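Local coordinates for protein fatty acid CoA ligase (Marinactinospora thermotolerans, PDB 6SQ8) that belongs to the AMP-binding (ANL) superfamily of enzymes and holds AMP and 1-ethanoyl-9H-pyrido[3,4-b]indole-3-carboxylic acid in this crystal, at residues 304-308 / 321-326; 176-181 / 353-357. All coordinates share one frame; numbering follows the deposited sequence.

Contact 1 of 2, residues 304-308 / 321-326; sequences FIAAL and AVGRPL. With EQ2 (1-ethanoyl-9~{H}-pyrido[3,4-b]indole-3-carboxylic acid), chain F.
Antiparallel strands 303-308 and 321-325 meet here beside the ligand pocket of the AMP-binding domain, joined by their backbones at Ile305, Ala307, Arg324 and Leu326. Leu326 N gives a nearly straight bond to Ile305 O (2.9 Å, 168° at the hydrogen). The bond from Ala307 N to Arg324 O, at 3.3 Å, is weak. Between these two bonds Ala306 faces Pro325 as a non-hydrogen-bonded pair, and the CA-H of Pro325 also leans on Ile305 O. The pairing ends where the chain turns its corner at Arg324: segment 321-323 runs at 104° to strand 304-308, and Gly323 CA passes 3.2 Å from Ala307 O, a CA-H...O contact. On the other flank of strand 303-308, Ile305 and Ala306 both face Tyr297, a classic beta bulge in the pairing with strand 293-299. Leu326 spreads its two methyls along the first strand, CD1 against Phe304 CB (3.6 Å) and CD2 against Ala307 CB (4.0 Å). With CG anti to its carbonyl carbon (chi1 -69°), Phe304 carries its ring away from segment 321-326 to the bound 1-ethanoyl-9H-pyrido[3,4-b]indole-3-carboxylic acid. The ligand's C12 lies 4.0 Å above the ring plane, over its centre, and C1 comes within 3.2 Å of Phe304 CD1. Val322 touches AMP.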
loop_
_atom_site.group_PDB
_atom_site.type_symbol
_atom_site.label_atom_id
_atom_site.label_comp_id
_atom_site.label_asym_id
_atom_site.label_seq_id
_atom_site.Cartn_x
_atom_site.Cartn_y
_atom_site.Cartn_z
ATOM N N PHE A 304 -2.892 -7.990 -3.167
ATOM C CA PHE A 304 -1.693 -8.338 -3.917
ATOM C C PHE A 304 -2.043 -8.831 -5.329
ATOM O O PHE A 304 -2.924 -9.682 -5.478
ATOM C CB PHE A 304 -0.937 -9.448 -3.195
ATOM C CG PHE A 304 -0.304 -9.059 -1.884
ATOM C CD1 PHE A 304 0.611 -8.019 -1.813
ATOM C CD2 PHE A 304 -0.575 -9.766 -0.727
ATOM C CE1 PHE A 304 1.206 -7.666 -0.613
ATOM C CE2 PHE A 304 0.033 -9.424 0.469
ATOM C CZ PHE A 304 0.923 -8.375 0.525
ATOM N N ILE A 305 -1.317 -8.335 -6.346
ATOM C CA ILE A 305 -1.511 -8.778 -7.729
ATOM C C ILE A 305 -0.227 -9.383 -8.312
ATOM O O ILE A 305 -0.256 -10.488 -8.861
ATOM C CB ILE A 305 -2.030 -7.634 -8.610
ATOM C CG1 ILE A 305 -3.383 -7.121 -8.121
ATOM C CG2 ILE A 305 -2.080 -8.086 -10.066
ATOM C CD1 ILE A 305 -3.841 -5.865 -8.849
ATOM N N ALA A 306 0.883 -8.641 -8.250
ATOM C CA ALA A 306 2.115 -9.080 -8.915
ATOM C C ALA A 306 3.351 -8.640 -8.131
ATOM O O ALA A 306 3.283 -7.760 -7.278
ATOM C CB ALA A 306 2.162 -8.526 -10.306
ATOM N N ALA A 307 4.470 -9.307 -8.431
ATOM C CA ALA A 307 5.747 -8.955 -7.855
ATOM C C ALA A 307 6.860 -9.095 -8.898
ATOM O O ALA A 307 6.785 -9.893 -9.806
ATOM C CB ALA A 307 6.022 -9.785 -6.626
ATOM N N LEU A 308 7.881 -8.255 -8.740
ATOM C CA LEU A 308 9.077 -8.237 -9.551
ATOM C C LEU A 308 10.230 -8.690 -8.652
ATOM O O LEU A 308 10.507 -8.030 -7.645
ATOM C CB LEU A 308 9.277 -6.811 -10.077
ATOM C CG LEU A 308 10.314 -6.630 -11.181
ATOM C CD1 LEU A 308 9.826 -7.179 -12.506
ATOM C CD2 LEU A 308 10.672 -5.163 -11.351
ATOM N N ALA A 321 8.242 -2.784 -15.317
ATOM C CA ALA A 321 7.252 -3.812 -15.054
ATOM C C ALA A 321 6.946 -3.915 -13.558
ATOM O O ALA A 321 7.726 -3.496 -12.707
ATOM C CB ALA A 321 7.744 -5.134 -15.565
ATOM N N VAL A 322 5.774 -4.501 -13.273
ATOM C CA VAL A 322 5.322 -4.816 -11.918
ATOM C C VAL A 322 5.643 -6.274 -11.625
ATOM O O VAL A 322 5.734 -6.667 -10.460
ATOM C CB VAL A 322 3.823 -4.526 -11.737
ATOM C CG1 VAL A 322 3.546 -3.038 -11.727
ATOM C CG2 VAL A 322 2.964 -5.205 -12.791
ATOM N N GLY A 323 5.800 -7.053 -12.697
ATOM C CA GLY A 323 6.292 -8.406 -12.627
ATOM C C GLY A 323 5.274 -9.399 -13.133
ATOM O O GLY A 323 4.308 -9.036 -13.798
ATOM N N ARG A 324 5.515 -10.674 -12.805
ATOM C CA ARG A 324 4.585 -11.743 -13.083
ATOM C C ARG A 324 3.466 -11.694 -12.047
ATOM O O ARG A 324 3.712 -11.377 -10.894
ATOM C CB ARG A 324 5.304 -13.093 -13.071
ATOM C CG ARG A 324 6.092 -13.397 -14.341
ATOM C CD ARG A 324 6.258 -14.887 -14.576
ATOM N NE ARG A 324 7.106 -15.151 -15.730
ATOM C CZ ARG A 324 8.439 -15.169 -15.692
ATOM N NH1 ARG A 324 9.082 -14.865 -14.574
ATOM N NH2 ARG A 324 9.135 -15.462 -16.778
ATOM N N PRO A 325 2.202 -11.986 -12.418
ATOM C CA PRO A 325 1.134 -12.126 -11.431
ATOM C C PRO A 325 1.493 -13.212 -10.409
ATOM O O PRO A 325 2.179 -14.172 -10.739
ATOM C CB PRO A 325 -0.085 -12.563 -12.251
ATOM C CG PRO A 325 0.218 -12.054 -13.641
ATOM C CD PRO A 325 1.724 -12.209 -13.790
ATOM N N LEU A 326 1.021 -13.034 -9.178
ATOM C CA LEU A 326 1.241 -13.993 -8.128
ATOM C C LEU A 326 0.455 -15.275 -8.410
ATOM O O LEU A 326 -0.439 -15.292 -9.257
ATOM C CB LEU A 326 0.828 -13.350 -6.802
ATOM C CG LEU A 326 1.693 -12.179 -6.348
ATOM C CD1 LEU A 326 1.207 -11.648 -5.019
ATOM C CD2 LEU A 326 3.151 -12.594 -6.230
HETATM C C1 EQ2 F . 1.317 -4.998 -2.501
HETATM C C2 EQ2 F . 1.034 -3.539 -2.599
HETATM O O1 EQ2 F . 1.929 -2.783 -2.929
HETATM C C3 EQ2 F . -0.330 -3.014 -2.238
HETATM N N1 EQ2 F . -0.631 -1.782 -2.667
HETATM C C4 EQ2 F . -1.819 -1.235 -2.365
HETATM C C5 EQ2 F . -2.079 0.177 -2.843
HETATM O O2 EQ2 F . -1.208 0.733 -3.545
HETATM O O3 EQ2 F . -3.142 0.690 -2.452
HETATM C C6 EQ2 F . -2.773 -1.897 -1.602
HETATM C C7 EQ2 F . -2.494 -3.172 -1.146
HETATM C C8 EQ2 F . -3.214 -4.147 -0.371
HETATM C C9 EQ2 F . -4.469 -4.192 0.231
HETATM C C10 EQ2 F . -4.843 -5.330 0.911
HETATM C C11 EQ2 F . -3.987 -6.425 1.006
HETATM C C12 EQ2 F . -2.747 -6.422 0.414
HETATM C C13 EQ2 F . -2.371 -5.269 -0.272
HETATM N N2 EQ2 F . -1.190 -5.003 -0.939
HETATM C C14 EQ2 F . -1.249 -3.747 -1.470
#

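Contact 2 of 2, residues 176-181 / 353-357; sequences TAMSAC and SPMTM
Met355 turns its CG anti to its own carbonyl carbon (chi1 -73°), then runs extended to SD and bends at chi3 (-72°), a course that lays CG and SD along Ala180 and Cys181 of helix 175-189. CG is the main point of contact, 3.7 Å from both Ala180 CB and Cys181 SG, while SD lies 3.9 Å from Cys181 SG. The Pro354 ring comes in alongside the same alanine, its CB 3.8 Å from Ala180 CB, so the methyl is touched by two successive residues of the loop. One turn earlier in the helix, at Ala177, the backbones come close, its CA 4.2 Å from Met355 CA: its CA-H points at Pro354 O (CA to O 3.2 Å, 151° at the hydrogen), and its CB rests against the carbonyl oxygens of Pro354 and Met355. No hydrogen bond crosses the contact. The loop is shaped from within instead, by a type I beta turn from Ser353 to Thr356 and by an ST turn in which Ser353 OG accepts from Met355 N (2.9 Å). Behind the contact, Met178 packs on helix 205-215 and strand 155-160. Cys181 and Met355 both reach Ala303 and Phe304 on strand 303-308, which places the loop between strands 347-352 and 359-360 next to the pocket side of helix 175-189.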
loop_
_atom_site.group_PDB
_atom_site.type_symbol
_atom_site.label_atom_id
_atom_site.label_comp_id
_atom_site.label_asym_id
_atom_site.label_seq_id
_atom_site.Cartn_x
_atom_site.Cartn_y
_atom_site.Cartn_z
ATOM N N THR A 176 -11.285 -14.898 4.369
ATOM C CA THR A 176 -10.696 -15.844 3.426
ATOM C C THR A 176 -9.619 -15.154 2.593
ATOM O O THR A 176 -8.554 -15.711 2.365
ATOM C CB THR A 176 -11.718 -16.418 2.443
ATOM O OG1 THR A 176 -12.806 -16.942 3.198
ATOM C CG2 THR A 176 -11.132 -17.507 1.569
ATOM N N ALA A 177 -9.952 -13.959 2.112
ATOM C CA ALA A 177 -9.065 -13.163 1.297
ATOM C C ALA A 177 -7.770 -12.846 2.069
ATOM O O ALA A 177 -6.691 -12.961 1.505
ATOM C CB ALA A 177 -9.788 -11.911 0.843
ATOM N N MET A 178 -7.891 -12.483 3.350
ATOM C CA MET A 178 -6.724 -12.129 4.170
ATOM C C MET A 178 -5.866 -13.371 4.429
ATOM O O MET A 178 -4.639 -13.265 4.532
ATOM C CB MET A 178 -7.113 -11.507 5.516
ATOM C CG MET A 178 -7.646 -10.083 5.385
ATOM S SD MET A 178 -6.733 -9.075 4.177
ATOM C CE MET A 178 -6.648 -7.535 5.089
ATOM N N SER A 179 -6.512 -14.541 4.531
ATOM C CA SER A 179 -5.787 -15.799 4.656
ATOM C C SER A 179 -4.990 -16.068 3.370
ATOM O O SER A 179 -3.837 -16.510 3.436
ATOM C CB SER A 179 -6.701 -16.953 4.978
ATOM O OG SER A 179 -5.948 -18.109 5.345
ATOM N N ALA A 180 -5.599 -15.802 2.206
ATOM C CA ALA A 180 -4.934 -16.010 0.931
ATOM C C ALA A 180 -3.693 -15.114 0.833
ATOM O O ALA A 180 -2.676 -15.530 0.272
ATOM C CB ALA A 180 -5.896 -15.757 -0.215
ATOM N N CYS A 181 -3.779 -13.902 1.398
ATOM C CA CYS A 181 -2.676 -12.948 1.400
ATOM C C CYS A 181 -1.462 -13.523 2.129
ATOM O O CYS A 181 -0.341 -13.214 1.765
ATOM C CB CYS A 181 -3.077 -11.626 2.039
ATOM S SG CYS A 181 -4.223 -10.682 1.002
ATOM N N SER A 353 -8.936 -13.279 -8.282
ATOM C CA SER A 353 -8.066 -13.954 -7.314
ATOM C C SER A 353 -8.799 -14.168 -5.995
ATOM O O SER A 353 -9.746 -13.449 -5.683
ATOM C CB SER A 353 -6.785 -13.181 -7.088
ATOM O OG SER A 353 -6.906 -12.298 -5.977
ATOM N N PRO A 354 -8.331 -15.124 -5.162
ATOM C CA PRO A 354 -8.845 -15.295 -3.807
ATOM C C PRO A 354 -8.577 -14.127 -2.850
ATOM O O PRO A 354 -9.025 -14.183 -1.718
ATOM C CB PRO A 354 -8.085 -16.521 -3.267
ATOM C CG PRO A 354 -6.823 -16.567 -4.076
ATOM C CD PRO A 354 -7.256 -16.083 -5.454
ATOM N N MET A 355 -7.835 -13.104 -3.298
ATOM C CA MET A 355 -7.445 -11.995 -2.439
ATOM C C MET A 355 -8.311 -10.765 -2.706
ATOM O O MET A 355 -8.229 -9.799 -1.959
ATOM C CB MET A 355 -5.971 -11.644 -2.647
ATOM C CG MET A 355 -5.048 -12.679 -2.032
ATOM S SD MET A 355 -3.315 -12.357 -2.352
ATOM C CE MET A 355 -3.220 -12.767 -4.096
ATOM N N THR A 356 -9.163 -10.792 -3.736
ATOM C CA THR A 356 -9.934 -9.599 -4.090
ATOM C C THR A 356 -11.022 -9.335 -3.053
ATOM O O THR A 356 -11.505 -10.258 -2.383
ATOM C CB THR A 356 -10.582 -9.697 -5.471
ATOM O OG1 THR A 356 -11.518 -10.779 -5.465
ATOM C CG2 THR A 356 -9.539 -9.887 -6.547
ATOM N N MET A 357 -11.394 -8.052 -2.969
ATOM C CA MET A 357 -12.407 -7.526 -2.075
ATOM C C MET A 357 -13.706 -8.319 -2.249
ATOM O O MET A 357 -13.923 -8.922 -3.282
ATOM C CB MET A 357 -12.666 -6.036 -2.351
ATOM C CG MET A 357 -13.484 -5.789 -3.607
ATOM S SD MET A 357 -13.939 -4.081 -4.004
ATOM C CE MET A 357 -13.836 -3.328 -2.386
#

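How the contacts relate
Following the chain from the N terminus, the first segment reached is 176-181 on helix 175-189, whose partner lies 172 residues further on. Before that partner arrives, strand 303-308 and, after a short connection without helix or strand, strand 321-325 pair as contact 1, closing a small loop. Segment 353-357 then returns to the helix and closes the large loop of contact 2, with contact 1 nested inside it. Their centres lie about 16 Å apart, yet the contacts touch through Phe304, whose O packs on Met355 CE at 3.4 Å. Helix 175-189, strands 303-308 and 321-325 and the loop after strand 347-352 are thus tied together, with Phe304 and Cys181 beside the bound 1-ethanoyl-9H-pyrido[3,4-b]indole-3-carboxylic acid.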